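Local coordinates for protein D-galactonate dehydratase family member SEN1436 (Salmonella enterica subsp. enterica serovar Enteritidis, PDB 3TW9) that shows low D-gluconate dehydratase activity in vitro, forming 2-dehydro-3-deoxy-D-gluconate with magnesium as cofactor, as a member of the mandelate racemase/muconate lactonizing enzyme family, at residues Arg230-Leu235 / Phe245-His250; Thr331-Leu336 / Thr347-Pro352; Ser99-Gly104 / Asn114-Val119; Glu280-Leu285 / Lys309-Asn314. All coordinates share one frame; numbering follows the deposited sequence.

Contact 1 (Arg230-Leu235 / Phe245-His250); sequences RLFDHL and FIHDVH
The ring of Phe232 meets the strand edge-on: Phe245 CD2 and His247 ND1 both lie at its rim, in its plane. Two sides of the ring share the work. CD1 and CE1 turn to Phe245, with Phe232 CD1 3.6 Å from Phe245 CD2, while CE2 and CZ turn to His247, where Phe232 CZ approaches His247 CB to 3.7 Å. Both aromatic pairs are oblique. The Phe232 and Phe245 planes are inclined at 51° with centroids 5.7 Å apart, and those of Phe232 and His247 stand at 84°, so the three rings form a cluster in which Phe232 is wedged between two side chains of the strand. Phe245 and His247 alternate with Ile246 and both start toward the helix, whereas Ile246 starts away from it. With CG trans to N across the CA-CB bond (chi1 -178°), His247 brings CB, CG and ND1 up to the CE2 and CZ side of the Phe232 ring. Its nitrogens are held by polar partners beyond the cluster, Tyr224 OH at NE2 and Cys178 O at ND1, which fixes the ring's rotation. Leu235, three residues on from Phe232 along the helix, adds its CB at 3.9 Å from Phe245 CE2, obliquely to that ring. The segment axes run nearly antiparallel, as expected where an outer helix returns to the next barrel strand. This is the helix-on-strand layer of the enolase-superfamily barrel; the magnesium ligand Asp248 ends this strand, and His250, probably the proton donor/acceptor, follows in the loop.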
loop_
_atom_site.group_PDB
_atom_site.type_symbol
_atom_site.label_atom_id
_atom_site.label_comp_id
_atom_site.label_asym_id
_atom_site.label_seq_id
_atom_site.Cartn_x
_atom_site.Cartn_y
_atom_site.Cartn_z
ATOM N N ARG C 230 -27.732 24.947 14.818
ATOM C CA ARG C 230 -28.148 25.460 16.129
ATOM C C ARG C 230 -27.614 24.612 17.287
ATOM O O ARG C 230 -27.124 25.167 18.285
ATOM C CB ARG C 230 -29.676 25.605 16.212
ATOM C CG ARG C 230 -30.262 26.504 15.118
ATOM C CD ARG C 230 -31.471 27.285 15.608
ATOM N NE ARG C 230 -32.641 26.436 15.824
ATOM C CZ ARG C 230 -33.660 26.327 14.977
ATOM N NH1 ARG C 230 -33.666 27.014 13.840
ATOM N NH2 ARG C 230 -34.680 25.529 15.271
ATOM N N LEU C 231 -27.674 23.285 17.132
ATOM C CA LEU C 231 -27.064 22.336 18.068
ATOM C C LEU C 231 -25.573 22.636 18.281
ATOM O O LEU C 231 -25.118 22.748 19.415
ATOM C CB LEU C 231 -27.271 20.879 17.598
ATOM C CG LEU C 231 -26.471 19.788 18.315
ATOM C CD1 LEU C 231 -26.938 19.588 19.771
ATOM C CD2 LEU C 231 -26.502 18.476 17.535
ATOM N N PHE C 232 -24.824 22.813 17.194
ATOM C CA PHE C 232 -23.402 23.109 17.308
ATOM C C PHE C 232 -23.067 24.510 17.798
ATOM O O PHE C 232 -22.061 24.683 18.500
ATOM C CB PHE C 232 -22.658 22.738 16.007
ATOM C CG PHE C 232 -22.449 21.270 15.898
ATOM C CD1 PHE C 232 -21.516 20.625 16.736
ATOM C CD2 PHE C 232 -23.228 20.498 15.045
ATOM C CE1 PHE C 232 -21.354 19.235 16.712
ATOM C CE2 PHE C 232 -23.067 19.097 15.004
ATOM C CZ PHE C 232 -22.118 18.459 15.841
ATOM N N ASP C 233 -23.914 25.488 17.463
ATOM C CA ASP C 233 -23.775 26.823 18.038
ATOM C C ASP C 233 -23.852 26.726 19.572
ATOM O O ASP C 233 -22.947 27.202 20.292
ATOM C CB ASP C 233 -24.829 27.780 17.482
ATOM C CG ASP C 233 -24.579 29.214 17.913
ATOM O OD1 ASP C 233 -23.617 29.836 17.418
ATOM O OD2 ASP C 233 -25.338 29.708 18.765
ATOM N N HIS C 234 -24.889 26.045 20.052
ATOM C CA HIS C 234 -25.073 25.803 21.494
ATOM C C HIS C 234 -23.918 25.049 22.144
ATOM O O HIS C 234 -23.417 25.473 23.172
ATOM C CB HIS C 234 -26.372 25.049 21.801
ATOM C CG HIS C 234 -26.549 24.771 23.264
ATOM N ND1 HIS C 234 -26.976 25.733 24.155
ATOM C CD2 HIS C 234 -26.299 23.661 24.001
ATOM C CE1 HIS C 234 -27.014 25.219 25.371
ATOM N NE2 HIS C 234 -26.605 23.964 25.306
ATOM N N LEU C 235 -23.515 23.923 21.559
ATOM C CA LEU C 235 -22.435 23.133 22.121
ATOM C C LEU C 235 -21.123 23.898 22.113
ATOM O O LEU C 235 -20.373 23.818 23.067
ATOM C CB LEU C 235 -22.279 21.794 21.378
ATOM C CG LEU C 235 -23.422 20.776 21.530
ATOM C CD1 LEU C 235 -23.175 19.565 20.668
ATOM C CD2 LEU C 235 -23.659 20.378 22.995
ATOM N N PHE C 245 -15.324 17.599 17.762
ATOM C CA PHE C 245 -16.693 17.168 17.459
ATOM C C PHE C 245 -16.775 16.468 16.117
ATOM O O PHE C 245 -16.186 16.928 15.136
ATOM C CB PHE C 245 -17.636 18.368 17.368
ATOM C CG PHE C 245 -17.956 19.024 18.683
ATOM C CD1 PHE C 245 -17.806 18.334 19.891
ATOM C CD2 PHE C 245 -18.475 20.314 18.703
ATOM C CE1 PHE C 245 -18.129 18.941 21.097
ATOM C CE2 PHE C 245 -18.799 20.938 19.919
ATOM C CZ PHE C 245 -18.623 20.228 21.114
ATOM N N ILE C 246 -17.474 15.341 16.115
ATOM C CA ILE C 246 -17.860 14.636 14.890
ATOM C C ILE C 246 -19.377 14.646 14.749
ATOM O O ILE C 246 -20.102 14.500 15.725
ATOM C CB ILE C 246 -17.296 13.200 14.915
ATOM C CG1 ILE C 246 -15.813 13.269 14.558
ATOM C CG2 ILE C 246 -18.090 12.216 13.986
ATOM C CD1 ILE C 246 -15.076 12.133 14.979
ATOM N N HIS C 247 -19.863 14.850 13.529
ATOM C CA HIS C 247 -21.283 14.738 13.279
ATOM C C HIS C 247 -21.498 13.830 12.092
ATOM O O HIS C 247 -20.860 14.008 11.058
ATOM C CB HIS C 247 -21.946 16.104 13.015
ATOM C CG HIS C 247 -23.424 15.993 12.800
ATOM N ND1 HIS C 247 -24.292 15.688 13.827
ATOM C CD2 HIS C 247 -24.174 16.037 11.672
ATOM C CE1 HIS C 247 -25.526 15.614 13.353
ATOM N NE2 HIS C 247 -25.480 15.811 12.045
ATOM N N ASP C 248 -22.423 12.894 12.241
ATOM C CA ASP C 248 -22.747 11.935 11.184
ATOM C C ASP C 248 -24.067 12.300 10.507
ATOM O O ASP C 248 -25.150 12.198 11.091
ATOM C CB ASP C 248 -22.820 10.524 11.832
ATOM C CG ASP C 248 -22.836 9.392 10.827
ATOM O OD1 ASP C 248 -22.787 9.658 9.612
ATOM O OD2 ASP C 248 -22.880 8.212 11.260
ATOM N N VAL C 249 -23.986 12.712 9.246
ATOM C CA VAL C 249 -25.185 12.930 8.414
ATOM C C VAL C 249 -25.891 11.595 8.067
ATOM O O VAL C 249 -27.110 11.566 7.909
ATOM C CB VAL C 249 -24.796 13.680 7.118
ATOM C CG1 VAL C 249 -26.004 13.931 6.225
ATOM C CG2 VAL C 249 -24.128 15.000 7.470
ATOM N N HIS C 250 -25.099 10.525 7.917
ATOM C CA HIS C 250 -25.578 9.149 7.718
ATOM C C HIS C 250 -26.531 9.072 6.552
ATOM O O HIS C 250 -27.600 8.487 6.672
ATOM C CB HIS C 250 -26.264 8.630 9.000
ATOM C CG HIS C 250 -26.137 7.155 9.218
ATOM N ND1 HIS C 250 -27.003 6.239 8.662
ATOM C CD2 HIS C 250 -25.239 6.435 9.933
ATOM C CE1 HIS C 250 -26.644 5.019 9.026
ATOM N NE2 HIS C 250 -25.579 5.110 9.801
#

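Contact 2 (Thr331-Leu336 / Thr347-Pro352); sequences TPARKL and TAWHGP
With CG anti to its carbonyl carbon (chi1 -54°), Trp349 sends its indole back from the loop to helix 330-342, while Leu336, CG anti to the backbone N (chi1 170°), extends a methyl to meet it. The six-membered part of the indole makes the contact. Its CH2 atom lies 3.4 Å from the backbone O of Ala333 and 4.0 Å from Ala333 CB, which sits over one face of the ring system. Leu336 comes instead to the edge: its CD2 is near the ring plane, 4.2 Å from Trp349 CZ3, and the two side chains pass in opposing senses. Thr347 of the same segment as the indole adds its CB 3.9 Å above the Trp349 plane, displaced from the middle of the ring. The evidence is thus of apolar packing, with the Ala333 carbonyl against aromatic carbons. Leu366 of helix 357-369 also packs on both Ala333 and Trp349, joining a second helix to the indole. Beyond Trp349 the chain turns to the site: His350, assigned to substrate binding, has Pro352 CD 3.7 Å over the centre of its ring and a hydrogen bond between its ND1 and His323 ND1. Gly351 N is hydrogen-bonded to Glu377 OE1, tying the backbone to another substrate-binding residue. Pro352 itself probably bears on activity and specificity, by analogy with relatives. Here a barrel helix packs against the loop after strand 346-347, which contributes to the substrate site of the enolase-superfamily barrel.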
loop_
_atom_site.group_PDB
_atom_site.type_symbol
_atom_site.label_atom_id
_atom_site.label_comp_id
_atom_site.label_asym_id
_atom_site.label_seq_id
_atom_site.Cartn_x
_atom_site.Cartn_y
_atom_site.Cartn_z
ATOM N N THR C 331 -5.720 -7.372 4.447
ATOM C CA THR C 331 -5.034 -7.257 3.154
ATOM C C THR C 331 -5.579 -6.059 2.338
ATOM O O THR C 331 -4.818 -5.140 2.028
ATOM C CB THR C 331 -5.051 -8.585 2.383
ATOM O OG1 THR C 331 -4.291 -9.568 3.113
ATOM C CG2 THR C 331 -4.492 -8.427 0.947
ATOM N N PRO C 332 -6.895 -6.025 2.046
ATOM C CA PRO C 332 -7.346 -4.835 1.308
ATOM C C PRO C 332 -7.368 -3.529 2.091
ATOM O O PRO C 332 -7.118 -2.465 1.497
ATOM C CB PRO C 332 -8.758 -5.219 0.854
ATOM C CG PRO C 332 -9.171 -6.296 1.820
ATOM C CD PRO C 332 -7.931 -7.076 2.052
ATOM N N ALA C 333 -7.650 -3.579 3.399
ATOM C CA ALA C 333 -7.716 -2.350 4.199
ATOM C C ALA C 333 -6.348 -1.672 4.282
ATOM O O ALA C 333 -6.264 -0.447 4.235
ATOM C CB ALA C 333 -8.249 -2.624 5.593
ATOM N N ARG C 334 -5.298 -2.469 4.411
ATOM C CA ARG C 334 -3.923 -1.989 4.418
ATOM C C ARG C 334 -3.591 -1.278 3.102
ATOM O O ARG C 334 -2.983 -0.194 3.104
ATOM C CB ARG C 334 -2.959 -3.168 4.644
ATOM C CG ARG C 334 -1.888 -2.897 5.653
ATOM C CD ARG C 334 -0.745 -2.136 5.061
ATOM N NE ARG C 334 -0.307 -1.088 5.973
ATOM C CZ ARG C 334 0.933 -0.614 6.061
ATOM N NH1 ARG C 334 1.910 -1.087 5.296
ATOM N NH2 ARG C 334 1.191 0.344 6.934
ATOM N N LYS C 335 -4.011 -1.868 1.990
ATOM C CA LYS C 335 -3.779 -1.275 0.661
ATOM C C LYS C 335 -4.493 0.054 0.549
ATOM O O LYS C 335 -3.925 1.019 0.023
ATOM C CB LYS C 335 -4.197 -2.218 -0.465
ATOM C CG LYS C 335 -3.304 -3.422 -0.549
ATOM C CD LYS C 335 -3.699 -4.287 -1.713
ATOM C CE LYS C 335 -2.920 -5.592 -1.641
ATOM N NZ LYS C 335 -3.590 -6.620 -2.491
ATOM N N LEU C 336 -5.712 0.106 1.100
ATOM C CA LEU C 336 -6.522 1.308 1.053
ATOM C C LEU C 336 -5.904 2.399 1.952
ATOM O O LEU C 336 -5.865 3.563 1.577
ATOM C CB LEU C 336 -7.944 0.962 1.497
ATOM C CG LEU C 336 -8.958 2.082 1.755
ATOM C CD1 LEU C 336 -9.043 3.048 0.571
ATOM C CD2 LEU C 336 -10.295 1.413 1.991
ATOM N N THR C 347 -7.119 7.605 7.945
ATOM C CA THR C 347 -8.019 6.463 8.189
ATOM C C THR C 347 -8.975 6.706 9.354
ATOM O O THR C 347 -8.640 7.392 10.315
ATOM C CB THR C 347 -7.224 5.169 8.379
ATOM O OG1 THR C 347 -6.522 5.212 9.631
ATOM C CG2 THR C 347 -6.249 4.965 7.222
ATOM N N ALA C 348 -10.190 6.178 9.241
ATOM C CA ALA C 348 -11.164 6.266 10.341
ATOM C C ALA C 348 -12.026 5.024 10.272
ATOM O O ALA C 348 -13.246 5.098 10.091
ATOM C CB ALA C 348 -11.980 7.554 10.275
ATOM N N TRP C 349 -11.388 3.883 10.500
ATOM C CA TRP C 349 -12.116 2.595 10.321
ATOM C C TRP C 349 -13.378 2.550 11.158
ATOM O O TRP C 349 -13.411 3.071 12.287
ATOM C CB TRP C 349 -11.243 1.432 10.707
ATOM C CG TRP C 349 -9.919 1.403 10.012
ATOM C CD1 TRP C 349 -8.689 1.359 10.616
ATOM C CD2 TRP C 349 -9.671 1.397 8.583
ATOM N NE1 TRP C 349 -7.698 1.324 9.659
ATOM C CE2 TRP C 349 -8.265 1.348 8.409
ATOM C CE3 TRP C 349 -10.500 1.434 7.439
ATOM C CZ2 TRP C 349 -7.653 1.321 7.137
ATOM C CZ3 TRP C 349 -9.892 1.431 6.161
ATOM C CH2 TRP C 349 -8.479 1.356 6.029
ATOM N N HIS C 350 -14.417 1.932 10.599
ATOM C CA HIS C 350 -15.696 1.841 11.267
ATOM C C HIS C 350 -15.554 1.067 12.579
ATOM O O HIS C 350 -14.958 -0.002 12.595
ATOM C CB HIS C 350 -16.709 1.169 10.353
ATOM C CG HIS C 350 -18.130 1.415 10.746
ATOM N ND1 HIS C 350 -19.129 0.501 10.492
ATOM C CD2 HIS C 350 -18.714 2.445 11.407
ATOM C CE1 HIS C 350 -20.273 0.968 10.961
ATOM N NE2 HIS C 350 -20.053 2.152 11.503
ATOM N N GLY C 351 -16.075 1.657 13.659
ATOM C CA GLY C 351 -15.999 1.044 15.000
ATOM C C GLY C 351 -17.316 1.076 15.760
ATOM O O GLY C 351 -17.419 1.705 16.835
ATOM N N PRO C 352 -18.346 0.391 15.226
ATOM C CA PRO C 352 -19.661 0.422 15.847
ATOM C C PRO C 352 -19.787 -0.723 16.867
ATOM O O PRO C 352 -18.764 -1.268 17.299
ATOM C CB PRO C 352 -20.565 0.172 14.643
ATOM C CG PRO C 352 -19.793 -0.858 13.850
ATOM C CD PRO C 352 -18.345 -0.478 14.024
#

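Contact 3 (Ser99-Gly104 / Asn114-Val119)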
loop_
_atom_site.group_PDB
_atom_site.type_symbol
_atom_site.label_atom_id
_atom_site.label_comp_id
_atom_site.label_asym_id
_atom_site.label_seq_id
_atom_site.Cartn_x
_atom_site.Cartn_y
_atom_site.Cartn_z
ATOM N N SER C 99 -6.866 -15.189 -5.129
ATOM C CA SER C 99 -7.625 -16.327 -5.689
ATOM C C SER C 99 -9.014 -16.484 -5.070
ATOM O O SER C 99 -9.986 -16.828 -5.761
ATOM C CB SER C 99 -6.826 -17.636 -5.594
ATOM O OG SER C 99 -6.464 -17.954 -4.247
ATOM N N GLY C 100 -9.117 -16.269 -3.763
ATOM C CA GLY C 100 -10.381 -16.404 -3.082
ATOM C C GLY C 100 -11.379 -15.354 -3.512
ATOM O O GLY C 100 -12.542 -15.657 -3.637
ATOM N N VAL C 101 -10.920 -14.129 -3.778
ATOM C CA VAL C 101 -11.851 -13.039 -4.125
ATOM C C VAL C 101 -12.609 -13.293 -5.429
ATOM O O VAL C 101 -13.779 -12.899 -5.565
ATOM C CB VAL C 101 -11.158 -11.609 -4.087
ATOM C CG1 VAL C 101 -10.248 -11.374 -5.249
ATOM C CG2 VAL C 101 -12.202 -10.527 -3.999
ATOM N N VAL C 102 -11.962 -14.017 -6.346
ATOM C CA VAL C 102 -12.524 -14.335 -7.654
ATOM C C VAL C 102 -13.004 -15.789 -7.753
ATOM O O VAL C 102 -13.415 -16.223 -8.841
ATOM C CB VAL C 102 -11.496 -14.069 -8.775
ATOM C CG1 VAL C 102 -11.126 -12.561 -8.843
ATOM C CG2 VAL C 102 -10.199 -14.966 -8.632
ATOM N N SER C 103 -12.971 -16.534 -6.632
ATOM C CA SER C 103 -13.312 -17.977 -6.690
ATOM C C SER C 103 -14.757 -18.225 -7.130
ATOM O O SER C 103 -15.039 -19.261 -7.752
ATOM C CB SER C 103 -13.003 -18.696 -5.370
ATOM O OG SER C 103 -13.798 -18.202 -4.306
ATOM N N GLY C 104 -15.640 -17.262 -6.838
ATOM C CA GLY C 104 -17.022 -17.341 -7.281
ATOM C C GLY C 104 -17.345 -16.523 -8.512
ATOM O O GLY C 104 -18.528 -16.348 -8.828
ATOM N N ASN C 114 -17.120 -10.096 3.538
ATOM C CA ASN C 114 -17.045 -10.536 4.951
ATOM C C ASN C 114 -16.552 -11.976 5.086
ATOM O O ASN C 114 -15.743 -12.286 5.963
ATOM C CB ASN C 114 -18.372 -10.298 5.685
ATOM C CG ASN C 114 -18.451 -8.910 6.301
ATOM O OD1 ASN C 114 -19.044 -7.980 5.739
ATOM N ND2 ASN C 114 -17.836 -8.755 7.451
ATOM N N ALA C 115 -17.002 -12.838 4.181
ATOM C CA ALA C 115 -16.460 -14.208 4.073
ATOM C C ALA C 115 -14.963 -14.220 3.838
ATOM O O ALA C 115 -14.256 -14.998 4.468
ATOM C CB ALA C 115 -17.178 -14.990 2.963
ATOM N N LEU C 116 -14.459 -13.335 2.962
ATOM C CA LEU C 116 -13.020 -13.221 2.710
ATOM C C LEU C 116 -12.237 -12.678 3.911
ATOM O O LEU C 116 -11.120 -13.151 4.213
ATOM C CB LEU C 116 -12.763 -12.275 1.535
ATOM C CG LEU C 116 -12.929 -12.809 0.141
ATOM C CD1 LEU C 116 -13.299 -11.629 -0.710
ATOM C CD2 LEU C 116 -11.623 -13.453 -0.314
ATOM N N SER C 117 -12.828 -11.685 4.574
ATOM C CA SER C 117 -12.215 -11.034 5.739
ATOM C C SER C 117 -12.018 -12.005 6.895
ATOM O O SER C 117 -10.991 -11.966 7.550
ATOM C CB SER C 117 -13.091 -9.919 6.221
ATOM O OG SER C 117 -12.549 -9.381 7.418
ATOM N N GLY C 118 -13.002 -12.868 7.145
ATOM C CA GLY C 118 -12.834 -13.854 8.223
ATOM C C GLY C 118 -11.564 -14.656 8.021
ATOM O O GLY C 118 -10.753 -14.821 8.941
ATOM N N VAL C 119 -11.374 -15.126 6.802
ATOM C CA VAL C 119 -10.210 -15.861 6.406
ATOM C C VAL C 119 -8.936 -15.013 6.431
ATOM O O VAL C 119 -7.945 -15.409 7.031
ATOM C CB VAL C 119 -10.443 -16.458 4.982
ATOM C CG1 VAL C 119 -9.177 -17.052 4.412
ATOM C CG2 VAL C 119 -11.597 -17.478 5.001
#
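Leu116 reaches from helix 110-131 to residues Gly100 and Val101 of helix 93-101, a helix-to-helix contact within the N-terminal domain of the mandelate racemase/muconate lactonizing enzyme family. Its CB starts toward the other segment, and CG follows anti to the carbonyl carbon (chi1 -80°), leaving the contact to the two methyls of the branch. CD1 meets Val101: the distance from Leu116 CD1 to Val101 CG2 is 3.6 Å, with Val101 CB at 4.0 Å from the same methyl. CD2 goes to the backbone instead, lying 3.7 Å from Gly100 C. Because Gly100 carries no side chain, the methyl can settle directly against the main chain there. The two side chains themselves meet at a slant, and Val101 offers the methyl that is anti to its own backbone N. Just past the contact the chain turns, and Gly100 O accepts from both N and OG of Ser103, which come from the same face of the carbonyl plane; the Ser103 OG to Gly100 O distance is 2.9 Å. Helix 70-85 packs on both segments, Phe84 on Ser99 and Ser103, Ile77 on Ala115 and Leu85 on Val119. The closest approach to the main chain is from Leu116 CD2 to Val101 N, at 3.6 Å.

Contact 4 (Glu280-Leu285 / Lys309-Asn314); sequences ENIDWL and KPLIDN
Apolar packing joins the two segments, and Leu311 carries it from the helix side. Both its methyls lie between Ile282 and Leu285: Leu311 CD1 is 3.8 Å from Ile282 CG2, and Leu311 CD2 is 3.6 Å from Leu285 CD1. Leu285 CD1 also nears the other methyl, Leu311 CD1, at 3.9 Å, and thus touches both tips of the fork. The side chains of Leu285 and Leu311 cross at about a right angle, whereas Ile282 comes in at a slant. In Ile282 the CG2 methyl is anti to the carbonyl carbon, which aims it at Leu311, while CG1 sits between the backbone N and the carbonyl carbon (chi1 59°).

The side-chain polar bonds among residues of the two segments lie within 309-314, and others reach beyond it. Lys309 NZ forms a salt bridge to the syn lone pair of Asp313 OD2, at 2.6 Å, one turn along the helix; the same ammonium also bonds to Asn343 OD1 of the second subunit. Asp313 OD1 is held separately by Tyr339 OH. At the helix end, Asn314 ND2 donates to Pro310 O at 3.0 Å, in the carbonyl plane and on a lone pair, with an N-H...O angle of 152°.

Met298 of strand 296-298 touches both Ile282 and Leu285, and Ile312 packs on helix 330-342. The contact therefore joins the 3-10 turn leading into helix 285-291 to the next helix of the barrel, 305-313.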
loop_
_atom_site.group_PDB
_atom_site.type_symbol
_atom_site.label_atom_id
_atom_site.label_comp_id
_atom_site.label_asym_id
_atom_site.label_seq_id
_atom_site.Cartn_x
_atom_site.Cartn_y
_atom_site.Cartn_z
ATOM N N GLU C 280 -24.255 5.657 -3.454
ATOM C CA GLU C 280 -24.836 5.813 -4.797
ATOM C C GLU C 280 -24.769 7.255 -5.335
ATOM O O GLU C 280 -24.967 7.499 -6.552
ATOM C CB GLU C 280 -26.284 5.346 -4.791
ATOM C CG GLU C 280 -26.409 3.858 -4.554
ATOM C CD GLU C 280 -26.532 3.469 -3.089
ATOM O OE1 GLU C 280 -26.324 4.309 -2.175
ATOM O OE2 GLU C 280 -26.824 2.291 -2.836
ATOM N N ASN C 281 -24.457 8.186 -4.448
ATOM C CA ASN C 281 -24.382 9.601 -4.784
ATOM C C ASN C 281 -22.990 10.199 -4.635
ATOM O O ASN C 281 -22.863 11.413 -4.499
ATOM C CB ASN C 281 -25.381 10.428 -3.944
ATOM C CG ASN C 281 -26.827 10.239 -4.412
ATOM O OD1 ASN C 281 -27.067 10.035 -5.617
ATOM N ND2 ASN C 281 -27.794 10.317 -3.484
ATOM N N ILE C 282 -21.946 9.366 -4.688
ATOM C CA ILE C 282 -20.572 9.893 -4.523
ATOM C C ILE C 282 -20.215 10.879 -5.614
ATOM O O ILE C 282 -19.304 11.654 -5.410
ATOM C CB ILE C 282 -19.451 8.818 -4.448
ATOM C CG1 ILE C 282 -19.440 7.969 -5.720
ATOM C CG2 ILE C 282 -19.571 7.998 -3.165
ATOM C CD1 ILE C 282 -18.253 7.083 -5.835
ATOM N N ASP C 283 -20.999 10.890 -6.712
ATOM C CA ASP C 283 -20.786 11.830 -7.809
ATOM C C ASP C 283 -21.189 13.279 -7.468
ATOM O O ASP C 283 -21.058 14.165 -8.311
ATOM C CB ASP C 283 -21.378 11.317 -9.139
ATOM C CG ASP C 283 -22.884 11.028 -9.074
ATOM O OD1 ASP C 283 -23.552 11.235 -8.020
ATOM O OD2 ASP C 283 -23.406 10.585 -10.118
ATOM N N TRP C 284 -21.631 13.514 -6.222
ATOM C CA TRP C 284 -21.985 14.841 -5.757
ATOM C C TRP C 284 -20.860 15.497 -4.972
ATOM O O TRP C 284 -20.910 16.695 -4.750
ATOM C CB TRP C 284 -23.271 14.797 -4.900
ATOM C CG TRP C 284 -24.526 14.729 -5.698
ATOM C CD1 TRP C 284 -25.167 13.592 -6.134
ATOM C CD2 TRP C 284 -25.311 15.844 -6.162
ATOM N NE1 TRP C 284 -26.305 13.951 -6.850
ATOM C CE2 TRP C 284 -26.413 15.321 -6.864
ATOM C CE3 TRP C 284 -25.183 17.251 -6.029
ATOM C CZ2 TRP C 284 -27.417 16.148 -7.421
ATOM C CZ3 TRP C 284 -26.150 18.076 -6.596
ATOM C CH2 TRP C 284 -27.263 17.518 -7.299
ATOM N N LEU C 285 -19.860 14.708 -4.563
ATOM C CA LEU C 285 -18.789 15.219 -3.723
ATOM C C LEU C 285 -17.889 16.228 -4.433
ATOM O O LEU C 285 -17.339 17.097 -3.766
ATOM C CB LEU C 285 -17.981 14.090 -3.057
ATOM C CG LEU C 285 -18.808 13.364 -1.960
ATOM C CD1 LEU C 285 -18.134 12.039 -1.534
ATOM C CD2 LEU C 285 -18.930 14.341 -0.798
ATOM N N LYS C 309 -12.069 4.775 -4.652
ATOM C CA LYS C 309 -10.963 5.227 -5.518
ATOM C C LYS C 309 -11.142 6.588 -6.219
ATOM O O LYS C 309 -10.221 7.393 -6.113
ATOM C CB LYS C 309 -10.513 4.131 -6.504
ATOM C CG LYS C 309 -9.129 4.352 -7.110
ATOM C CD LYS C 309 -8.754 3.224 -8.067
ATOM C CE LYS C 309 -7.504 3.567 -8.874
ATOM N NZ LYS C 309 -7.613 4.780 -9.755
ATOM N N PRO C 310 -12.288 6.859 -6.890
ATOM C CA PRO C 310 -12.435 8.229 -7.415
ATOM C C PRO C 310 -12.397 9.285 -6.320
ATOM O O PRO C 310 -11.882 10.356 -6.558
ATOM C CB PRO C 310 -13.817 8.234 -8.068
ATOM C CG PRO C 310 -14.189 6.807 -8.243
ATOM C CD PRO C 310 -13.498 6.050 -7.165
ATOM N N LEU C 311 -12.910 8.981 -5.125
ATOM C CA LEU C 311 -12.907 9.956 -4.012
ATOM C C LEU C 311 -11.491 10.237 -3.509
ATOM O O LEU C 311 -11.121 11.396 -3.256
ATOM C CB LEU C 311 -13.769 9.448 -2.840
ATOM C CG LEU C 311 -15.236 9.220 -3.205
ATOM C CD1 LEU C 311 -16.025 8.844 -1.949
ATOM C CD2 LEU C 311 -15.863 10.446 -3.867
ATOM N N ILE C 312 -10.701 9.183 -3.361
ATOM C CA ILE C 312 -9.335 9.354 -2.835
ATOM C C ILE C 312 -8.414 9.920 -3.937
ATOM O O ILE C 312 -7.613 10.807 -3.644
ATOM C CB ILE C 312 -8.815 8.078 -2.141
ATOM C CG1 ILE C 312 -9.667 7.819 -0.891
ATOM C CG2 ILE C 312 -7.362 8.245 -1.672
ATOM C CD1 ILE C 312 -9.425 6.517 -0.271
ATOM N N ASP C 313 -8.623 9.473 -5.192
ATOM C CA ASP C 313 -7.900 9.955 -6.399
ATOM C C ASP C 313 -7.998 11.425 -6.616
ATOM O O ASP C 313 -7.049 12.048 -7.143
ATOM C CB ASP C 313 -8.375 9.230 -7.718
ATOM C CG ASP C 313 -7.595 7.963 -7.989
ATOM O OD1 ASP C 313 -6.641 7.730 -7.263
ATOM O OD2 ASP C 313 -7.938 7.210 -8.914
ATOM N N ASN C 314 -9.144 11.990 -6.234
ATOM C CA ASN C 314 -9.414 13.380 -6.476
ATOM C C ASN C 314 -9.471 14.174 -5.195
ATOM O O ASN C 314 -9.906 15.326 -5.208
ATOM C CB ASN C 314 -10.714 13.538 -7.256
ATOM C CG ASN C 314 -10.573 13.067 -8.679
ATOM O OD1 ASN C 314 -9.900 13.714 -9.478
ATOM N ND2 ASN C 314 -11.174 11.926 -8.997
#

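How the contacts relate
Contacts 1, 2 and 4 belong to the enolase-like barrel domain, while contact 3 lies in the N-terminal domain, its centre about 38 Å from that of contact 1 and on the opposite side of the chain's centre. Contacts 2 and 4 touch directly, through Leu336 CD1 and Ile312 CD1 at 3.6 Å, so neighbouring barrel helices are packed together there. Contacts 1 and 2 both lead to the active site: the first holds magnesium ligand Asp248, the second substrate-binding His350, and their nearest atoms are about 6 Å apart. Contact 4 stands farther back, the Leu311 side chain about 10 Å from that of substrate-binding Arg321 and Leu285's about 11 Å from that of magnesium ligand Glu274.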